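Local coordinates for Non-structural polyprotein (Sindbis virus, PDB 4GUA) that is processed into the alphavirus replication proteins, with the nsP2 protease cutting the polyprotein and the nsP3 part carrying macro and zinc-binding domains, at residues V291-M305 with H323-G335. Sequence-based numbering, arbitrary orientation.
Sequences VSAARPDCVSSNTEM and HHLNCVISSVYEG
The methyl group of Met305 sits almost squarely over the centre of the Tyr333 ring, CE lying 3.4 Å from the ring centroid in a CH-pi contact, with SD farther out above the same face. This Met-aromatic pair closes one end of a helix-on-sheet packing in a seven-stranded mixed sheet of order 3-2-1-4-5-7-6, the strand order of the Rossmann-like methyltransferase fold, consistent with the methyltransferase-like domain of nsP2. Strand 288-294 is an outermost strand, hydrogen-bonded to the antiparallel strand 305-312, and helix 323-333 runs alongside its 291-294 end, the two axes 7.8 Å apart at closest approach and 3° from parallel. The Met305 chain bends at both outer torsions (chi2 71°, chi3 65°), which carries CE over the tyrosine and also to 3.8 Å from Val332 CG1. The ring is held at its hydroxyl as well: Tyr333 OH donates to Thr303 O at 2.6 Å, reaching that carbonyl from above its plane, while Asn302 O lies at the ring edge.

Toward the start of the helix the packing is largely apolar. Ala293 points its CB toward the helix, 3.7 Å from Ile329 CG1 and close to Val328 CG1, while Leu325 brings CD1 against the Ser292 backbone and CD2 to the CG2 branch of Val291. Ser292 OG, beside His324 and Val328, is hydrogen-bonded to Asp478 OD1.

Arg295 lays its aliphatic part alongside Val332 CG1 and extends to the C-terminal end of the helix, where Gly335 forms a Schellman motif. There Val332 O takes Arg295 NH2 at 3.1 Å on one face of its carbonyl plane and Gly335 N on the opposite face.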
loop_
_atom_site.group_PDB
_atom_site.type_symbol
_atom_site.label_atom_id
_atom_site.label_comp_id
_atom_site.label_asym_id
_atom_site.label_seq_id
_atom_site.Cartn_x
_atom_site.Cartn_y
_atom_site.Cartn_z
ATOM N N VAL A 291 4.430 9.061 -4.920
ATOM C CA VAL A 291 5.538 8.333 -4.332
ATOM C C VAL A 291 5.983 7.230 -5.286
ATOM O O VAL A 291 5.159 6.506 -5.848
ATOM C CB VAL A 291 5.188 7.763 -2.933
ATOM C CG1 VAL A 291 3.883 7.002 -2.967
ATOM C CG2 VAL A 291 6.314 6.878 -2.420
ATOM N N SER A 292 7.298 7.120 -5.456
ATOM C CA SER A 292 7.914 6.133 -6.328
ATOM C C SER A 292 9.113 5.551 -5.594
ATOM O O SER A 292 9.245 5.732 -4.385
ATOM C CB SER A 292 8.355 6.763 -7.645
ATOM O OG SER A 292 8.667 5.760 -8.604
ATOM N N ALA A 293 9.945 4.803 -6.311
ATOM C CA ALA A 293 11.129 4.178 -5.729
ATOM C C ALA A 293 12.263 4.122 -6.738
ATOM O O ALA A 293 12.053 4.255 -7.947
ATOM C CB ALA A 293 10.800 2.779 -5.250
ATOM N N ALA A 294 13.473 3.937 -6.230
ATOM C CA ALA A 294 14.652 3.875 -7.073
ATOM C C ALA A 294 15.725 3.052 -6.381
ATOM O O ALA A 294 15.805 3.034 -5.154
ATOM C CB ALA A 294 15.165 5.268 -7.354
ATOM N N ARG A 295 16.544 2.367 -7.170
ATOM C CA ARG A 295 17.718 1.701 -6.635
ATOM C C ARG A 295 18.903 2.177 -7.464
ATOM O O ARG A 295 19.352 1.494 -8.373
ATOM C CB ARG A 295 17.554 0.165 -6.611
ATOM C CG ARG A 295 18.782 -0.567 -6.066
ATOM C CD ARG A 295 18.519 -1.989 -5.570
ATOM N NE ARG A 295 17.956 -2.877 -6.578
ATOM C CZ ARG A 295 18.672 -3.596 -7.441
ATOM N NH1 ARG A 295 19.999 -3.529 -7.440
ATOM N NH2 ARG A 295 18.059 -4.382 -8.322
ATOM N N PRO A 296 19.419 3.372 -7.132
ATOM C CA PRO A 296 20.522 3.964 -7.886
ATOM C C PRO A 296 21.818 3.234 -7.616
ATOM O O PRO A 296 21.838 2.293 -6.828
ATOM C CB PRO A 296 20.605 5.397 -7.339
ATOM C CG PRO A 296 19.657 5.479 -6.180
ATOM C CD PRO A 296 19.156 4.107 -5.884
ATOM N N ASP A 297 22.887 3.679 -8.264
ATOM C CA ASP A 297 24.170 3.002 -8.186
ATOM C C ASP A 297 24.807 3.176 -6.808
ATOM O O ASP A 297 25.739 2.455 -6.460
ATOM C CB ASP A 297 25.101 3.549 -9.276
ATOM C CG ASP A 297 26.285 2.636 -9.554
ATOM O OD1 ASP A 297 26.151 1.405 -9.381
ATOM O OD2 ASP A 297 27.355 3.155 -9.944
ATOM N N CYS A 298 24.281 4.099 -6.009
ATOM C CA CYS A 298 24.909 4.445 -4.733
ATOM C C CYS A 298 24.434 3.587 -3.562
ATOM O O CYS A 298 24.779 3.858 -2.415
ATOM C CB CYS A 298 24.701 5.924 -4.402
ATOM S SG CYS A 298 22.987 6.418 -4.183
ATOM N N VAL A 299 23.625 2.572 -3.850
ATOM C CA VAL A 299 23.208 1.625 -2.825
ATOM C C VAL A 299 24.378 0.730 -2.418
ATOM O O VAL A 299 25.310 0.528 -3.191
ATOM C CB VAL A 299 22.037 0.748 -3.311
ATOM C CG1 VAL A 299 20.821 1.606 -3.594
ATOM C CG2 VAL A 299 22.426 -0.039 -4.547
ATOM N N SER A 300 24.356 0.255 -1.179
ATOM C CA SER A 300 25.405 -0.617 -0.665
ATOM C C SER A 300 25.018 -2.093 -0.683
ATOM O O SER A 300 25.822 -2.952 -0.322
ATOM C CB SER A 300 25.764 -0.198 0.752
ATOM O OG SER A 300 26.027 1.192 0.788
ATOM N N SER A 301 23.790 -2.394 -1.087
ATOM C CA SER A 301 23.342 -3.779 -1.134
ATOM C C SER A 301 22.190 -3.935 -2.104
ATOM O O SER A 301 21.585 -2.952 -2.536
ATOM C CB SER A 301 22.916 -4.253 0.256
ATOM O OG SER A 301 21.644 -3.734 0.606
ATOM N N ASN A 302 21.865 -5.179 -2.426
ATOM C CA ASN A 302 20.819 -5.447 -3.403
ATOM C C ASN A 302 19.413 -5.360 -2.810
ATOM O O ASN A 302 18.427 -5.350 -3.552
ATOM C CB ASN A 302 21.045 -6.806 -4.067
ATOM C CG ASN A 302 21.086 -7.944 -3.076
ATOM O OD1 ASN A 302 21.313 -7.744 -1.885
ATOM N ND2 ASN A 302 20.911 -9.158 -3.574
ATOM N N THR A 303 19.319 -5.320 -1.483
ATOM C CA THR A 303 18.036 -5.116 -0.815
ATOM C C THR A 303 17.710 -3.638 -0.578
ATOM O O THR A 303 16.564 -3.298 -0.274
ATOM C CB THR A 303 17.975 -5.837 0.541
ATOM O OG1 THR A 303 19.013 -5.346 1.396
ATOM C CG2 THR A 303 18.109 -7.347 0.363
ATOM N N GLU A 304 18.706 -2.762 -0.702
ATOM C CA GLU A 304 18.486 -1.332 -0.466
ATOM C C GLU A 304 17.611 -0.705 -1.552
ATOM O O GLU A 304 17.805 -0.941 -2.740
ATOM C CB GLU A 304 19.815 -0.585 -0.348
ATOM C CG GLU A 304 20.421 -0.683 1.042
ATOM C CD GLU A 304 21.633 0.205 1.232
ATOM O OE1 GLU A 304 22.032 0.869 0.256
ATOM O OE2 GLU A 304 22.182 0.237 2.360
ATOM N N MET A 305 16.629 0.073 -1.118
ATOM C CA MET A 305 15.686 0.730 -2.010
ATOM C C MET A 305 15.412 2.118 -1.459
ATOM O O MET A 305 14.980 2.252 -0.320
ATOM C CB MET A 305 14.382 -0.068 -2.049
ATOM C CG MET A 305 13.364 0.406 -3.066
ATOM S SD MET A 305 13.870 0.039 -4.755
ATOM C CE MET A 305 13.867 -1.755 -4.749
ATOM N N HIS A 323 -0.738 0.106 -5.482
ATOM C CA HIS A 323 -0.716 -0.660 -6.719
ATOM C C HIS A 323 0.551 -0.296 -7.461
ATOM O O HIS A 323 1.369 -1.151 -7.814
ATOM C CB HIS A 323 -1.948 -0.356 -7.556
ATOM C CG HIS A 323 -3.230 -0.765 -6.902
ATOM N ND1 HIS A 323 -3.842 -0.013 -5.922
ATOM C CD2 HIS A 323 -4.025 -1.844 -7.099
ATOM C CE1 HIS A 323 -4.953 -0.615 -5.537
ATOM N NE2 HIS A 323 -5.087 -1.728 -6.236
ATOM N N HIS A 324 0.695 1.002 -7.692
ATOM C CA HIS A 324 1.843 1.541 -8.392
ATOM C C HIS A 324 3.139 1.190 -7.690
ATOM O O HIS A 324 4.023 0.582 -8.274
ATOM C CB HIS A 324 1.730 3.052 -8.472
ATOM C CG HIS A 324 2.976 3.717 -8.955
ATOM N ND1 HIS A 324 3.560 4.769 -8.287
ATOM C CD2 HIS A 324 3.757 3.474 -10.033
ATOM C CE1 HIS A 324 4.646 5.150 -8.939
ATOM N NE2 HIS A 324 4.787 4.381 -10.001
ATOM N N LEU A 325 3.246 1.579 -6.428
ATOM C CA LEU A 325 4.482 1.396 -5.691
ATOM C C LEU A 325 4.872 -0.079 -5.626
ATOM O O LEU A 325 6.038 -0.422 -5.805
ATOM C CB LEU A 325 4.346 1.978 -4.285
ATOM C CG LEU A 325 5.652 2.148 -3.515
ATOM C CD1 LEU A 325 6.658 2.955 -4.319
ATOM C CD2 LEU A 325 5.384 2.806 -2.177
ATOM N N ASN A 326 3.897 -0.955 -5.399
ATOM C CA ASN A 326 4.171 -2.390 -5.404
ATOM C C ASN A 326 4.816 -2.813 -6.711
ATOM O O ASN A 326 5.849 -3.480 -6.718
ATOM C CB ASN A 326 2.886 -3.194 -5.214
ATOM C CG ASN A 326 2.420 -3.220 -3.779
ATOM O OD1 ASN A 326 2.908 -2.468 -2.932
ATOM N ND2 ASN A 326 1.456 -4.085 -3.497
ATOM N N CYS A 327 4.199 -2.422 -7.822
ATOM C CA CYS A 327 4.695 -2.800 -9.135
ATOM C C CYS A 327 6.133 -2.324 -9.365
ATOM O O CYS A 327 6.978 -3.079 -9.840
ATOM C CB CYS A 327 3.778 -2.243 -10.219
ATOM S SG CYS A 327 4.246 -2.766 -11.865
ATOM N N VAL A 328 6.397 -1.067 -9.022
ATOM C CA VAL A 328 7.699 -0.447 -9.228
ATOM C C VAL A 328 8.805 -1.137 -8.437
ATOM O O VAL A 328 9.773 -1.633 -9.003
ATOM C CB VAL A 328 7.655 1.018 -8.787
ATOM C CG1 VAL A 328 9.056 1.603 -8.734
ATOM C CG2 VAL A 328 6.767 1.815 -9.713
ATOM N N ILE A 329 8.650 -1.162 -7.119
ATOM C CA ILE A 329 9.635 -1.769 -6.239
ATOM C C ILE A 329 9.919 -3.206 -6.653
ATOM O O ILE A 329 11.073 -3.612 -6.754
ATOM C CB ILE A 329 9.146 -1.769 -4.785
ATOM C CG1 ILE A 329 9.228 -0.357 -4.209
ATOM C CG2 ILE A 329 9.965 -2.738 -3.943
ATOM C CD1 ILE A 329 8.721 -0.240 -2.788
ATOM N N SER A 330 8.859 -3.969 -6.892
ATOM C CA SER A 330 8.993 -5.385 -7.202
ATOM C C SER A 330 9.766 -5.590 -8.505
ATOM O O SER A 330 10.629 -6.467 -8.608
ATOM C CB SER A 330 7.618 -6.037 -7.304
ATOM O OG SER A 330 7.760 -7.439 -7.400
ATOM N N SER A 331 9.449 -4.778 -9.504
ATOM C CA SER A 331 10.112 -4.890 -10.788
ATOM C C SER A 331 11.593 -4.557 -10.648
ATOM O O SER A 331 12.436 -5.224 -11.246
ATOM C CB SER A 331 9.438 -3.980 -11.812
ATOM O OG SER A 331 8.094 -4.384 -12.035
ATOM N N VAL A 332 11.914 -3.550 -9.843
ATOM C CA VAL A 332 13.310 -3.170 -9.625
ATOM C C VAL A 332 14.100 -4.312 -8.983
ATOM O O VAL A 332 15.210 -4.642 -9.416
ATOM C CB VAL A 332 13.429 -1.925 -8.735
ATOM C CG1 VAL A 332 14.879 -1.677 -8.388
ATOM C CG2 VAL A 332 12.840 -0.713 -9.431
ATOM N N TYR A 333 13.523 -4.914 -7.952
ATOM C CA TYR A 333 14.161 -6.027 -7.272
ATOM C C TYR A 333 14.358 -7.207 -8.215
ATOM O O TYR A 333 15.267 -8.014 -8.026
ATOM C CB TYR A 333 13.328 -6.469 -6.070
ATOM C CG TYR A 333 13.575 -5.682 -4.815
ATOM C CD1 TYR A 333 14.869 -5.378 -4.408
ATOM C CD2 TYR A 333 12.513 -5.251 -4.024
ATOM C CE1 TYR A 333 15.102 -4.661 -3.245
ATOM C CE2 TYR A 333 12.732 -4.532 -2.861
ATOM C CZ TYR A 333 14.028 -4.244 -2.477
ATOM O OH TYR A 333 14.254 -3.537 -1.329
ATOM N N GLU A 334 13.481 -7.325 -9.205
ATOM C CA GLU A 334 13.557 -8.427 -10.159
ATOM C C GLU A 334 14.336 -8.045 -11.421
ATOM O O GLU A 334 14.436 -8.839 -12.351
ATOM C CB GLU A 334 12.151 -8.908 -10.515
ATOM C CG GLU A 334 11.649 -10.008 -9.587
ATOM C CD GLU A 334 10.185 -10.327 -9.801
ATOM O OE1 GLU A 334 9.335 -9.430 -9.600
ATOM O OE2 GLU A 334 9.885 -11.474 -10.192
ATOM N N GLY A 335 14.869 -6.825 -11.453
ATOM C CA GLY A 335 15.739 -6.399 -12.537
ATOM C C GLY A 335 15.015 -5.817 -13.743
ATOM O O GLY A 335 15.629 -5.182 -14.604
#